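Long-range contacts in fatty acid synthase 1, isoform A (Drosophila melanogaster, PDB 6FN6), which probably builds long-chain saturated fatty acids from acetyl-CoA and malonyl-CoA with NADPH, here represented by its modifying dehydratase, enoylreductase and ketoreductase domains: residues A[606-611]-A[893-898]; A[637-642]-A[660-665]; A[203-208]-A[233-238]; A[57-62]-A[196-201]; A[408-413]-A[437-442]. All coordinates share one frame; numbering follows the deposited sequence.

Contact 1 of 5, residues A[606-611]-A[893-898]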
# COMPACT_ATOMS: atom_id res chain seq x y z
N VAL A 606 -30.62 -31.66 -5.04
CA VAL A 606 -29.35 -31.58 -4.33
C VAL A 606 -29.11 -32.85 -3.53
O VAL A 606 -29.99 -33.31 -2.80
CB VAL A 606 -29.30 -30.34 -3.42
CG1 VAL A 606 -27.97 -30.26 -2.67
CG2 VAL A 606 -29.54 -29.07 -4.23
N TYR A 607 -27.91 -33.40 -3.67
CA TYR A 607 -27.50 -34.57 -2.91
C TYR A 607 -26.40 -34.19 -1.93
O TYR A 607 -26.45 -34.55 -0.75
CB TYR A 607 -27.01 -35.68 -3.84
CG TYR A 607 -28.12 -36.49 -4.46
CD1 TYR A 607 -28.99 -35.92 -5.38
CD2 TYR A 607 -28.30 -37.83 -4.13
CE1 TYR A 607 -30.01 -36.65 -5.95
CE2 TYR A 607 -29.32 -38.57 -4.70
CZ TYR A 607 -30.17 -37.98 -5.61
OH TYR A 607 -31.18 -38.71 -6.18
N TYR A 608 -25.41 -33.46 -2.42
CA TYR A 608 -24.28 -33.03 -1.60
C TYR A 608 -24.06 -31.53 -1.74
O TYR A 608 -23.94 -31.01 -2.84
CB TYR A 608 -23.02 -33.80 -2.01
CG TYR A 608 -23.06 -35.25 -1.59
CD1 TYR A 608 -23.64 -36.21 -2.40
CD2 TYR A 608 -22.53 -35.65 -0.37
CE1 TYR A 608 -23.68 -37.53 -2.02
CE2 TYR A 608 -22.58 -36.97 0.03
CZ TYR A 608 -23.15 -37.91 -0.80
OH TYR A 608 -23.20 -39.23 -0.42
N ALA A 609 -24.05 -30.84 -0.60
CA ALA A 609 -23.81 -29.40 -0.58
C ALA A 609 -22.65 -29.09 0.36
O ALA A 609 -22.78 -29.23 1.57
CB ALA A 609 -25.07 -28.66 -0.13
N PRO A 610 -21.50 -28.67 -0.21
CA PRO A 610 -20.38 -28.28 0.65
C PRO A 610 -20.54 -26.92 1.31
O PRO A 610 -21.21 -26.04 0.77
CB PRO A 610 -19.19 -28.25 -0.33
CG PRO A 610 -19.62 -29.06 -1.49
CD PRO A 610 -21.09 -28.85 -1.61
N ILE A 611 -19.93 -26.76 2.48
CA ILE A 611 -19.84 -25.46 3.12
C ILE A 611 -18.51 -24.82 2.74
O ILE A 611 -17.47 -25.48 2.73
CB ILE A 611 -19.97 -25.55 4.65
CG1 ILE A 611 -21.24 -26.30 5.05
CG2 ILE A 611 -19.97 -24.17 5.27
CD1 ILE A 611 -20.98 -27.65 5.66
N VAL A 893 -18.64 -31.35 3.64
CA VAL A 893 -19.83 -31.60 2.82
C VAL A 893 -21.03 -32.07 3.64
O VAL A 893 -20.89 -32.88 4.56
CB VAL A 893 -19.52 -32.61 1.70
CG1 VAL A 893 -20.67 -32.66 0.70
CG2 VAL A 893 -18.21 -32.27 1.01
N ILE A 894 -22.21 -31.56 3.30
CA ILE A 894 -23.45 -32.01 3.94
C ILE A 894 -24.18 -32.98 3.02
O ILE A 894 -24.48 -32.67 1.87
CB ILE A 894 -24.35 -30.81 4.30
CG1 ILE A 894 -23.73 -30.04 5.46
CG2 ILE A 894 -25.75 -31.30 4.68
CD1 ILE A 894 -24.42 -28.73 5.77
N LYS A 895 -24.47 -34.16 3.56
CA LYS A 895 -25.16 -35.21 2.83
C LYS A 895 -26.67 -35.02 2.92
O LYS A 895 -27.31 -35.51 3.84
CB LYS A 895 -24.76 -36.58 3.37
CG LYS A 895 -25.45 -37.77 2.73
CD LYS A 895 -25.57 -38.93 3.71
CE LYS A 895 -24.21 -39.48 4.10
NZ LYS A 895 -24.31 -40.57 5.11
N VAL A 896 -27.23 -34.31 1.95
CA VAL A 896 -28.67 -34.07 1.91
C VAL A 896 -29.38 -35.36 1.52
O VAL A 896 -30.39 -35.73 2.12
CB VAL A 896 -29.02 -32.92 0.95
CG1 VAL A 896 -30.51 -32.62 1.00
CG2 VAL A 896 -28.20 -31.68 1.28
N ARG A 897 -28.86 -36.03 0.50
CA ARG A 897 -29.41 -37.30 0.04
C ARG A 897 -28.30 -38.32 -0.20
O ARG A 897 -27.23 -37.98 -0.69
CB ARG A 897 -30.20 -37.09 -1.26
CG ARG A 897 -31.36 -36.14 -1.14
CD ARG A 897 -31.99 -35.89 -2.50
NE ARG A 897 -32.47 -37.13 -3.11
CZ ARG A 897 -33.75 -37.50 -3.16
NH1 ARG A 897 -34.71 -36.74 -2.64
NH2 ARG A 897 -34.07 -38.65 -3.74
N ASP A 898 -28.56 -39.57 0.16
CA ASP A 898 -27.66 -40.67 -0.16
C ASP A 898 -27.74 -40.97 -1.65
O ASP A 898 -28.83 -41.06 -2.22
CB ASP A 898 -28.01 -41.92 0.65
CG ASP A 898 -27.43 -41.87 2.06
OD1 ASP A 898 -26.21 -41.69 2.19
OD2 ASP A 898 -28.21 -42.00 3.03
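Y607 and R897 meet because both side chains leave with CG anti to the carbonyl carbon, and R897 then bends at its third torsion (chi3 59°), so that its chain is drawn over one face of the tyrosine ring. The pair sits at the end of a short antiparallel ladder in the enoylreductase, in the mixed sheet that accompanies the dinucleotide-binding domain, as in other medium-chain reductases. CB of R897 lies 3.9 Å from the centroid of the Y607 ring, a CH-pi contact over the face, while NE of R897 stands 3.5 Å above the ring plane, shifted toward the rim. Arginine suits this place because its long aliphatic part packs on the ring while its polar end goes elsewhere: NH2 of R897 bonds to the carbonyl of K909, and the Y607 hydroxyl to E900.

The backbones are paired between A609 and I894, with A609 N to I894 O at 3.1 Å and I894 N to A609 O at 3.0 Å. Proline is tolerated at P610, opposite V893, because this is a non-hydrogen-bonded pair. On the face with P610, V893 CG1 reaches the edge of the Y608 ring, 3.7 Å from CD2, and K895 runs beside the same tyrosine. On the face of A609 and I894, I894 CD1 is met by CD1 of I611, 3.6 Å away, beside helix 876-885. Y607 and Y608 both oppose A644 as a classic bulge. Beyond the ladder one oxygen serves two successive amides: Y607 O accepts R897 N at 3.1 Å and, weakly, V896 N at 2.8 Å.

Contact 2 of 5, residues A[637-642]-A[660-665]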
# COMPACT_ATOMS: atom_id res chain seq x y z
N CYS A 637 -32.80 -17.17 1.82
CA CYS A 637 -32.03 -18.34 1.41
C CYS A 637 -30.77 -17.92 0.66
O CYS A 637 -30.84 -17.59 -0.52
CB CYS A 637 -32.89 -19.27 0.54
SG CYS A 637 -32.00 -20.57 -0.34
N VAL A 638 -29.63 -17.90 1.35
CA VAL A 638 -28.39 -17.42 0.75
C VAL A 638 -27.23 -18.41 0.88
O VAL A 638 -26.23 -18.29 0.17
CB VAL A 638 -27.99 -16.06 1.36
CG1 VAL A 638 -29.03 -15.02 1.02
CG2 VAL A 638 -27.83 -16.18 2.87
N LEU A 639 -27.35 -19.38 1.78
CA LEU A 639 -26.27 -20.32 2.02
C LEU A 639 -26.16 -21.32 0.87
O LEU A 639 -27.15 -21.62 0.20
CB LEU A 639 -26.49 -21.06 3.34
CG LEU A 639 -26.58 -20.18 4.59
CD1 LEU A 639 -27.00 -20.99 5.81
CD2 LEU A 639 -25.27 -19.46 4.86
N GLY A 640 -24.95 -21.83 0.62
CA GLY A 640 -24.75 -22.82 -0.42
C GLY A 640 -24.19 -22.24 -1.70
O GLY A 640 -24.90 -21.57 -2.44
N LEU A 641 -22.91 -22.51 -1.96
CA LEU A 641 -22.24 -21.94 -3.12
C LEU A 641 -22.09 -22.95 -4.25
O LEU A 641 -21.93 -22.58 -5.42
CB LEU A 641 -20.86 -21.42 -2.71
CG LEU A 641 -20.82 -20.07 -2.00
CD1 LEU A 641 -19.43 -19.82 -1.45
CD2 LEU A 641 -21.25 -18.93 -2.91
N GLU A 642 -22.15 -24.23 -3.91
CA GLU A 642 -21.99 -25.30 -4.89
C GLU A 642 -22.70 -26.56 -4.42
O GLU A 642 -23.10 -26.67 -3.27
CB GLU A 642 -20.50 -25.59 -5.12
CG GLU A 642 -19.77 -26.08 -3.87
CD GLU A 642 -18.28 -26.20 -4.07
OE1 GLU A 642 -17.84 -26.59 -5.18
OE2 GLU A 642 -17.53 -25.92 -3.11
N LYS A 660 -27.77 -20.45 -2.47
CA LYS A 660 -28.99 -21.25 -2.44
C LYS A 660 -28.79 -22.73 -2.78
O LYS A 660 -29.75 -23.42 -3.13
CB LYS A 660 -30.04 -20.66 -3.40
CG LYS A 660 -30.35 -19.19 -3.13
CD LYS A 660 -31.27 -18.60 -4.19
CE LYS A 660 -31.70 -17.19 -3.82
NZ LYS A 660 -32.46 -17.13 -2.53
N SER A 661 -27.56 -23.22 -2.68
CA SER A 661 -27.28 -24.62 -2.98
C SER A 661 -27.50 -25.50 -1.76
O SER A 661 -27.63 -26.72 -1.88
CB SER A 661 -25.85 -24.80 -3.50
OG SER A 661 -24.94 -24.97 -2.42
N LEU A 662 -27.55 -24.88 -0.59
CA LEU A 662 -27.72 -25.63 0.65
C LEU A 662 -29.21 -25.82 0.89
O LEU A 662 -29.77 -25.33 1.87
CB LEU A 662 -27.05 -24.91 1.82
CG LEU A 662 -26.95 -25.70 3.13
CD1 LEU A 662 -26.16 -26.98 2.95
CD2 LEU A 662 -26.32 -24.84 4.22
N ALA A 663 -29.84 -26.54 -0.03
CA ALA A 663 -31.27 -26.78 -0.01
C ALA A 663 -31.56 -28.11 -0.67
O ALA A 663 -30.68 -28.72 -1.28
CB ALA A 663 -32.00 -25.65 -0.72
N THR A 664 -32.80 -28.58 -0.55
CA THR A 664 -33.18 -29.85 -1.16
C THR A 664 -33.17 -29.74 -2.68
O THR A 664 -32.98 -30.74 -3.38
CB THR A 664 -34.58 -30.29 -0.69
OG1 THR A 664 -35.53 -29.26 -0.97
CG2 THR A 664 -34.56 -30.57 0.81
N THR A 665 -33.38 -28.53 -3.19
CA THR A 665 -33.35 -28.28 -4.62
C THR A 665 -32.68 -26.94 -4.90
O THR A 665 -32.73 -26.03 -4.08
CB THR A 665 -34.76 -28.28 -5.24
OG1 THR A 665 -35.65 -27.50 -4.41
CG2 THR A 665 -35.30 -29.70 -5.35
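K660 and S661 reach main-chain carbonyls of C637 and E642 with their side chains. K660 folds back at its last torsion (chi4 -61°), and its NZ donates to C637 O at 2.6 Å, in the plane of that carbonyl. The S661 hydroxyl donates to E642 O, also at 2.6 Å, from above the carbonyl plane; OG sits between its own backbone N and carbonyl carbon (chi1 86°), which turns the short side chain there. Between the main chains, S661 N binds G640 O at 3.1 Å, and L639 O receives weak bonds from K660 N and L662 N. These are irregular loops of the enoylreductase, leading into strands 642-646 and 665-669, and L662 is the centre of an inverse gamma turn. Glycine is called for at G640: a CB would run into the S661 and L662 amides and, at these backbone angles, into the preceding carbonyl oxygen.

Apolar contact is modest. C637 SG lies alongside the lysine stem, 3.5 Å from K660 CG, and L662 CD2 reaches L639 CB at 3.9 Å. An alanine in place of K660 would probably leave the C637 carbonyl without this donor and open a gap beside SG. The E642 carboxylate turns to N612 and the C690 amide.

Contact 3 of 5, residues A[203-208]-A[233-238]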
# COMPACT_ATOMS: atom_id res chain seq x y z
N PRO A 203 -15.98 27.88 7.48
CA PRO A 203 -16.82 28.58 8.47
C PRO A 203 -17.32 29.94 8.00
O PRO A 203 -18.48 30.29 8.24
CB PRO A 203 -15.88 28.75 9.67
CG PRO A 203 -14.73 27.84 9.42
CD PRO A 203 -14.60 27.72 7.95
N ALA A 204 -16.46 30.71 7.33
CA ALA A 204 -16.82 32.04 6.86
C ALA A 204 -18.02 31.97 5.93
O ALA A 204 -18.98 32.73 6.06
CB ALA A 204 -15.64 32.69 6.16
N LYS A 205 -17.96 31.04 4.98
CA LYS A 205 -19.02 30.83 4.01
C LYS A 205 -20.30 30.36 4.70
O LYS A 205 -21.41 30.72 4.30
CB LYS A 205 -18.58 29.82 2.96
CG LYS A 205 -19.55 29.60 1.82
CD LYS A 205 -19.48 28.16 1.34
CE LYS A 205 -19.78 28.02 -0.14
NZ LYS A 205 -19.63 26.61 -0.59
N HIS A 206 -20.13 29.54 5.73
CA HIS A 206 -21.26 28.96 6.45
C HIS A 206 -22.12 30.04 7.11
O HIS A 206 -23.34 30.03 6.97
CB HIS A 206 -20.75 27.98 7.51
CG HIS A 206 -21.80 27.05 8.03
ND1 HIS A 206 -22.25 25.96 7.32
CD2 HIS A 206 -22.48 27.04 9.20
CE1 HIS A 206 -23.16 25.32 8.02
NE2 HIS A 206 -23.32 25.96 9.17
N PHE A 207 -21.48 30.96 7.82
CA PHE A 207 -22.20 31.95 8.61
C PHE A 207 -22.76 33.09 7.77
O PHE A 207 -23.75 33.72 8.15
CB PHE A 207 -21.29 32.51 9.71
CG PHE A 207 -20.94 31.50 10.77
CD1 PHE A 207 -21.91 31.00 11.62
CD2 PHE A 207 -19.63 31.06 10.91
CE1 PHE A 207 -21.60 30.07 12.59
CE2 PHE A 207 -19.31 30.13 11.89
CZ PHE A 207 -20.29 29.63 12.72
N GLU A 208 -22.14 33.37 6.62
CA GLU A 208 -22.65 34.42 5.74
C GLU A 208 -23.88 33.89 5.00
O GLU A 208 -24.69 34.67 4.49
CB GLU A 208 -21.58 34.90 4.76
CG GLU A 208 -21.29 33.94 3.61
CD GLU A 208 -20.27 34.49 2.63
OE1 GLU A 208 -19.11 34.73 3.05
OE2 GLU A 208 -20.61 34.68 1.45
N VAL A 233 -20.56 12.81 -3.15
CA VAL A 233 -20.35 14.01 -2.35
C VAL A 233 -21.62 14.41 -1.61
O VAL A 233 -22.72 14.39 -2.18
CB VAL A 233 -19.84 15.17 -3.22
CG1 VAL A 233 -19.68 16.45 -2.40
CG2 VAL A 233 -18.52 14.80 -3.88
N ILE A 234 -21.47 14.77 -0.34
CA ILE A 234 -22.56 15.34 0.45
C ILE A 234 -22.19 16.79 0.72
O ILE A 234 -21.20 17.07 1.39
CB ILE A 234 -22.78 14.58 1.77
CG1 ILE A 234 -22.90 13.07 1.54
CG2 ILE A 234 -24.04 15.08 2.46
CD1 ILE A 234 -22.41 12.26 2.72
N LYS A 235 -22.99 17.72 0.20
CA LYS A 235 -22.67 19.14 0.33
C LYS A 235 -23.81 19.95 0.94
O LYS A 235 -24.95 19.90 0.46
CB LYS A 235 -22.30 19.72 -1.04
CG LYS A 235 -21.66 21.09 -0.96
CD LYS A 235 -21.03 21.50 -2.28
CE LYS A 235 -20.42 22.89 -2.19
NZ LYS A 235 -19.43 23.01 -1.08
N SER A 236 -23.50 20.68 2.00
CA SER A 236 -24.47 21.58 2.62
C SER A 236 -23.76 22.80 3.21
O SER A 236 -22.97 22.68 4.14
CB SER A 236 -25.26 20.85 3.71
OG SER A 236 -26.22 21.71 4.29
N ALA A 237 -24.06 23.97 2.65
CA ALA A 237 -23.48 25.22 3.10
C ALA A 237 -21.95 25.15 3.11
O ALA A 237 -21.34 24.96 2.06
CB ALA A 237 -24.02 25.58 4.49
N GLY A 238 -21.34 25.30 4.28
CA GLY A 238 -19.89 25.38 4.38
C GLY A 238 -19.19 24.05 4.50
O GLY A 238 -17.96 23.99 4.50
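K205 leaves helix 203-210 with its CG anti to the backbone N (chi1 -175°) and bends at chi2 and chi3 to lie over the turn that ends strand 233-236, in the C-terminal hotdog fold of the dehydratase. That turn, A237-G238, has backbone angles that fit a type II' turn, joining strand 233-236 to strand 239-248 as a hairpin. The aliphatic part of K205 passes over it: CD lies 4.1 Å from G238 CA. NZ of K205 ends 3.6 Å from K235 NZ, the two lysine chains crossing at about a right angle. The closeness of two like charges is probably eased by E114, which makes a long, weak ion pair with each, and by the salt bridge of K235 to E240. Lysine suits K205 because its methylenes can lie over the backbone while the charge is carried beyond, and K235 is long enough to reach E240.

H206 follows on the same helical turn and carries the polar link. ND1 accepts the amide of G238 at 3.2 Å, and the donor lies at the edge of the imidazole, 4° out of the ring plane; this is consistent with the ring proton sitting on NE2. The methyl of A237 is 3.4 Å from the same ND1. Histidine suits the place because it offers a ring nitrogen as acceptor while its ring packs among others, meeting W166 and F173 edge-to-face and W170 with the planes at about 40°. Glycine at G238 lets the helix come this near: a CB there would lie only 2.9 Å from H206 CB, whereas the G238 CA itself lies 4.2 Å from that carbon.

Contact 4 of 5, residues A[57-62]-A[196-201]; sequences PVVMEN and IERAVI
R198 and E61 form the one salt bridge across this antiparallel ladder, NH1 to OE1 at 2.9 Å. The two side chains run side by side, but carboxylate and guanidinium planes stand 59° apart, so the bridge rests on a single nitrogen and oxygen. A chi1 of -163° swings R198 away from its own amide, and the chain extends so that V59 CG1 and E61 CG both lie over the same face of its guanidinium. NH2 of R198 holds a second carboxylate, that of E113, and E197 adds a long, weak pair. A methionine in place of R198 would probably leave E61 and E113 without their positive mate.

The face bearing V58, M60, A199 and I201 is apolar: M60 CE touches I201 CD1 at 3.7 Å, and V58 CG2 approaches the same CD1 at 4.1 Å. Small A199 suits its place opposite M60, whose CB lies 4.2 Å from A199 CB.

Backbone bonds set this register. M60 and A199 exchange two, A199 N to M60 O at 2.9 Å and M60 N to A199 O at 3.0 Å, while N62 N reaches E197 O at 2.9 Å. The ladder thereby joins the N-terminal and C-terminal hotdog folds of the dehydratase. E197 and R198, both facing R242, make a classic bulge. Strand 239-248 flanks R198 and A199, strand 98-105 pairs beyond V59 and E61, and helix 34-48 lays W42 on V58, M60 and I201, with M38 on A199.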
# COMPACT_ATOMS: atom_id res chain seq x y z
N PRO A 57 -10.82 27.94 8.72
CA PRO A 57 -11.20 26.88 7.77
C PRO A 57 -10.15 25.77 7.72
O PRO A 57 -8.96 26.04 7.85
CB PRO A 57 -11.29 27.62 6.44
CG PRO A 57 -10.36 28.76 6.58
CD PRO A 57 -10.42 29.18 8.02
N VAL A 58 -10.59 24.52 7.54
CA VAL A 58 -9.67 23.39 7.51
C VAL A 58 -10.08 22.37 6.44
O VAL A 58 -11.21 22.39 5.95
CB VAL A 58 -9.57 22.71 8.89
CG1 VAL A 58 -9.04 23.69 9.93
CG2 VAL A 58 -10.93 22.15 9.31
N VAL A 59 -9.14 21.50 6.09
CA VAL A 59 -9.41 20.40 5.17
C VAL A 59 -8.93 19.10 5.80
O VAL A 59 -7.73 18.91 6.01
CB VAL A 59 -8.74 20.63 3.81
CG1 VAL A 59 -8.91 19.41 2.91
CG2 VAL A 59 -9.30 21.87 3.14
N MET A 60 -9.87 18.21 6.11
CA MET A 60 -9.53 16.91 6.67
C MET A 60 -9.47 15.88 5.56
O MET A 60 -10.26 15.93 4.61
CB MET A 60 -10.56 16.50 7.72
CG MET A 60 -10.74 17.53 8.82
SD MET A 60 -11.71 16.93 10.20
CE MET A 60 -12.23 18.48 10.91
N GLU A 61 -8.54 14.94 5.68
CA GLU A 61 -8.36 13.92 4.65
C GLU A 61 -8.09 12.55 5.25
O GLU A 61 -7.50 12.43 6.33
CB GLU A 61 -7.23 14.30 3.71
CG GLU A 61 -7.48 15.57 2.92
CD GLU A 61 -6.31 15.96 2.05
OE1 GLU A 61 -6.23 15.45 0.91
OE2 GLU A 61 -5.47 16.77 2.50
N ASN A 62 -8.51 11.51 4.54
CA ASN A 62 -8.27 10.13 4.93
C ASN A 62 -8.75 9.87 6.36
O ASN A 62 -8.05 9.26 7.16
CB ASN A 62 -6.78 9.78 4.81
CG ASN A 62 -6.51 8.29 4.90
OD1 ASN A 62 -7.23 7.48 4.31
ND2 ASN A 62 -5.48 7.91 5.65
N ILE A 196 -13.97 8.68 5.56
CA ILE A 196 -14.33 9.86 4.78
C ILE A 196 -13.04 10.33 4.10
O ILE A 196 -12.06 10.65 4.77
CB ILE A 196 -14.95 10.97 5.64
CG1 ILE A 196 -16.15 10.43 6.41
CG2 ILE A 196 -15.37 12.14 4.76
CD1 ILE A 196 -16.80 11.44 7.35
N GLU A 197 -13.05 10.34 2.78
CA GLU A 197 -11.86 10.69 2.01
C GLU A 197 -11.49 12.15 2.21
O GLU A 197 -10.32 12.47 2.45
CB GLU A 197 -12.08 10.40 0.52
CG GLU A 197 -10.88 10.72 -0.36
CD GLU A 197 -11.10 11.92 -1.25
OE1 GLU A 197 -12.14 11.96 -1.95
OE2 GLU A 197 -10.24 12.83 -1.25
N ARG A 198 -12.47 13.04 2.11
CA ARG A 198 -12.21 14.47 2.24
C ARG A 198 -13.38 15.20 2.88
O ARG A 198 -14.54 14.96 2.55
CB ARG A 198 -11.90 15.06 0.87
CG ARG A 198 -11.22 16.42 0.91
CD ARG A 198 -11.04 16.98 -0.49
NE ARG A 198 -9.93 17.93 -0.57
CZ ARG A 198 -8.66 17.60 -0.80
NH1 ARG A 198 -8.32 16.32 -0.97
NH2 ARG A 198 -7.72 18.54 -0.85
N ALA A 199 -13.06 16.11 3.80
CA ALA A 199 -14.06 16.94 4.45
C ALA A 199 -13.61 18.39 4.46
O ALA A 199 -12.72 18.76 5.23
CB ALA A 199 -14.32 16.45 5.87
N VAL A 200 -14.22 19.20 3.61
CA VAL A 200 -13.88 20.62 3.52
C VAL A 200 -14.84 21.43 4.39
O VAL A 200 -16.05 21.36 4.22
CB VAL A 200 -13.92 21.11 2.07
CG1 VAL A 200 -13.42 22.55 1.98
CG2 VAL A 200 -13.10 20.20 1.17
N ILE A 201 -14.27 22.19 5.32
CA ILE A 201 -15.07 23.02 6.23
C ILE A 201 -14.72 24.49 6.00
O ILE A 201 -13.57 24.89 6.11
CB ILE A 201 -14.84 22.61 7.69
CG1 ILE A 201 -15.10 21.11 7.87
CG2 ILE A 201 -15.76 23.42 8.61
CD1 ILE A 201 -14.74 20.58 9.24

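Contact 5 of 5, residues A[408-413]-A[437-442]; sequences ETLPTY and TRVLVL
Y413 reaches down from helix 410-423 onto strand 438-445, where V441 pushes a methyl into the face of its ring: CG2 lies 3.8 Å from the centroid, displaced toward the rim. The tyrosine's first torsion (chi1 173°) directs it back across the strand. The next bump is V439 CG1, which fits between Y413 CD2 at 3.9 Å, L410 CD1 at 4.4 Å and E408 CB at 4.3 Å. Branched valines suit this strand because each offers compact methyls to a helix above it. At the edge, L410 CB rests on the T437 backbone, 3.5 Å from its C. On the face of T409 and R438, the T409 CG2 methyl lies against one face of the guanidinium, 3.7 Å from its plane, toward the rim of that group.

Backbone bonds fix the fit: E408 N to V439 O and V439 N to E408 O are both 2.9 Å, and L410 N binds T437 O at 2.8 Å. T409 holds the N-cap position. The polar ends are satisfied within the protein: Y413 OH by E431, the E408 carboxylate by the L383 amide and the S384 hydroxyl.

The strand order is that of a methyltransferase-like fold, consistent with the inactive methyltransferase remnant of animal fatty acid synthases. Strand 402-409 is followed by helix 410-423; strand 438-445 lies between strands 402-409 and 426-433, antiparallel to both, with helix 279-296 on the L440 and L442 side.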
# COMPACT_ATOMS: atom_id res chain seq x y z
N GLU A 408 -57.66 -35.60 41.95
CA GLU A 408 -58.11 -36.82 42.60
C GLU A 408 -58.00 -38.02 41.67
O GLU A 408 -57.86 -37.86 40.45
CB GLU A 408 -59.57 -36.67 43.06
CG GLU A 408 -59.81 -35.52 44.02
CD GLU A 408 -59.25 -35.78 45.41
OE1 GLU A 408 -59.17 -36.96 45.80
OE2 GLU A 408 -58.90 -34.81 46.10
N THR A 409 -58.04 -39.22 42.24
CA THR A 409 -58.16 -40.43 41.44
C THR A 409 -59.62 -40.61 41.08
O THR A 409 -60.50 -40.46 41.93
CB THR A 409 -57.63 -41.67 42.19
OG1 THR A 409 -58.45 -41.93 43.33
CG2 THR A 409 -56.19 -41.45 42.63
N LEU A 410 -59.88 -40.95 39.82
CA LEU A 410 -61.25 -41.02 39.31
C LEU A 410 -62.13 -42.02 40.07
O LEU A 410 -63.25 -41.67 40.47
CB LEU A 410 -61.24 -41.38 37.82
CG LEU A 410 -62.59 -41.37 37.11
CD1 LEU A 410 -63.33 -40.05 37.32
CD2 LEU A 410 -62.40 -41.63 35.63
N PRO A 411 -61.65 -43.25 40.28
CA PRO A 411 -62.53 -44.20 40.98
C PRO A 411 -62.97 -43.69 42.35
O PRO A 411 -64.15 -43.76 42.68
CB PRO A 411 -61.68 -45.47 41.10
CG PRO A 411 -60.28 -45.03 40.84
CD PRO A 411 -60.38 -43.89 39.89
N THR A 412 -62.03 -43.19 43.14
CA THR A 412 -62.34 -42.70 44.48
C THR A 412 -63.23 -41.46 44.42
O THR A 412 -64.21 -41.36 45.17
CB THR A 412 -61.06 -42.35 45.27
OG1 THR A 412 -60.30 -41.36 44.55
CG2 THR A 412 -60.21 -43.58 45.48
N TYR A 413 -62.90 -40.52 43.54
CA TYR A 413 -63.65 -39.29 43.44
C TYR A 413 -65.13 -39.57 43.15
O TYR A 413 -66.01 -38.83 43.60
CB TYR A 413 -63.08 -38.38 42.35
CG TYR A 413 -63.92 -37.16 42.10
CD1 TYR A 413 -64.06 -36.18 43.07
CD2 TYR A 413 -64.58 -36.98 40.89
CE1 TYR A 413 -64.84 -35.06 42.85
CE2 TYR A 413 -65.36 -35.86 40.66
CZ TYR A 413 -65.49 -34.90 41.64
OH TYR A 413 -66.26 -33.79 41.42
N THR A 437 -58.55 -42.71 35.40
CA THR A 437 -58.12 -42.94 36.78
C THR A 437 -57.76 -41.65 37.53
O THR A 437 -57.44 -41.70 38.71
CB THR A 437 -56.90 -43.90 36.87
OG1 THR A 437 -55.85 -43.47 35.99
CG2 THR A 437 -57.32 -45.32 36.53
N ARG A 438 -57.78 -40.50 36.85
CA ARG A 438 -57.50 -39.24 37.53
C ARG A 438 -58.33 -38.09 36.94
O ARG A 438 -58.71 -38.12 35.77
CB ARG A 438 -56.02 -38.89 37.46
CG ARG A 438 -55.15 -39.70 38.41
CD ARG A 438 -53.85 -38.98 38.73
NE ARG A 438 -53.14 -39.61 39.84
CZ ARG A 438 -53.30 -39.30 41.12
NH1 ARG A 438 -54.16 -38.35 41.48
NH2 ARG A 438 -52.61 -39.94 42.05
N VAL A 439 -58.60 -37.09 37.77
CA VAL A 439 -59.43 -35.96 37.38
C VAL A 439 -59.04 -34.71 38.15
O VAL A 439 -58.68 -34.78 39.32
CB VAL A 439 -60.93 -36.29 37.59
CG1 VAL A 439 -61.21 -36.61 39.06
CG2 VAL A 439 -61.81 -35.15 37.10
N LEU A 440 -59.11 -33.56 37.49
CA LEU A 440 -58.90 -32.28 38.16
C LEU A 440 -60.26 -31.64 38.46
O LEU A 440 -61.05 -31.40 37.55
CB LEU A 440 -58.03 -31.35 37.32
CG LEU A 440 -57.52 -30.08 38.01
CD1 LEU A 440 -56.55 -30.42 39.14
CD2 LEU A 440 -56.87 -29.13 37.01
N VAL A 441 -60.52 -31.38 39.74
CA VAL A 441 -61.81 -30.86 40.16
C VAL A 441 -61.66 -29.44 40.71
O VAL A 441 -60.87 -29.19 41.62
CB VAL A 441 -62.45 -31.78 41.22
CG1 VAL A 441 -63.84 -31.28 41.59
CG2 VAL A 441 -62.52 -33.21 40.71
N LEU A 442 -62.44 -28.52 40.16
CA LEU A 442 -62.52 -27.17 40.68
C LEU A 442 -63.81 -27.01 41.48
O LEU A 442 -64.91 -27.13 40.93
CB LEU A 442 -62.45 -26.14 39.55
CG LEU A 442 -62.34 -24.67 39.96
CD1 LEU A 442 -61.03 -24.39 40.68
CD2 LEU A 442 -62.49 -23.76 38.76

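Contacts 1 and 2 belong to the enoylreductase and touch, V606 N lying 3.0 Å from T664 O; both are buried, yet contact 1 is a regular ladder with aromatic and aliphatic packing, whereas contact 2 ties irregular loops by carbonyl bonds. Contacts 3 and 4 share the dehydratase: strand 191-201 runs on into helix 203-210, and P203 packs on P57. Both carry charged side chains at their partly exposed sides, but contact 4 joins the two hotdog folds, while contact 3 pins a helix to a turn within one. Contact 5, in the methyltransferase-like domain and about 82 Å between centres from contact 4, combines strand pairing with a helix, the Y413 ring and the V439 and V441 methyls forming its buried part.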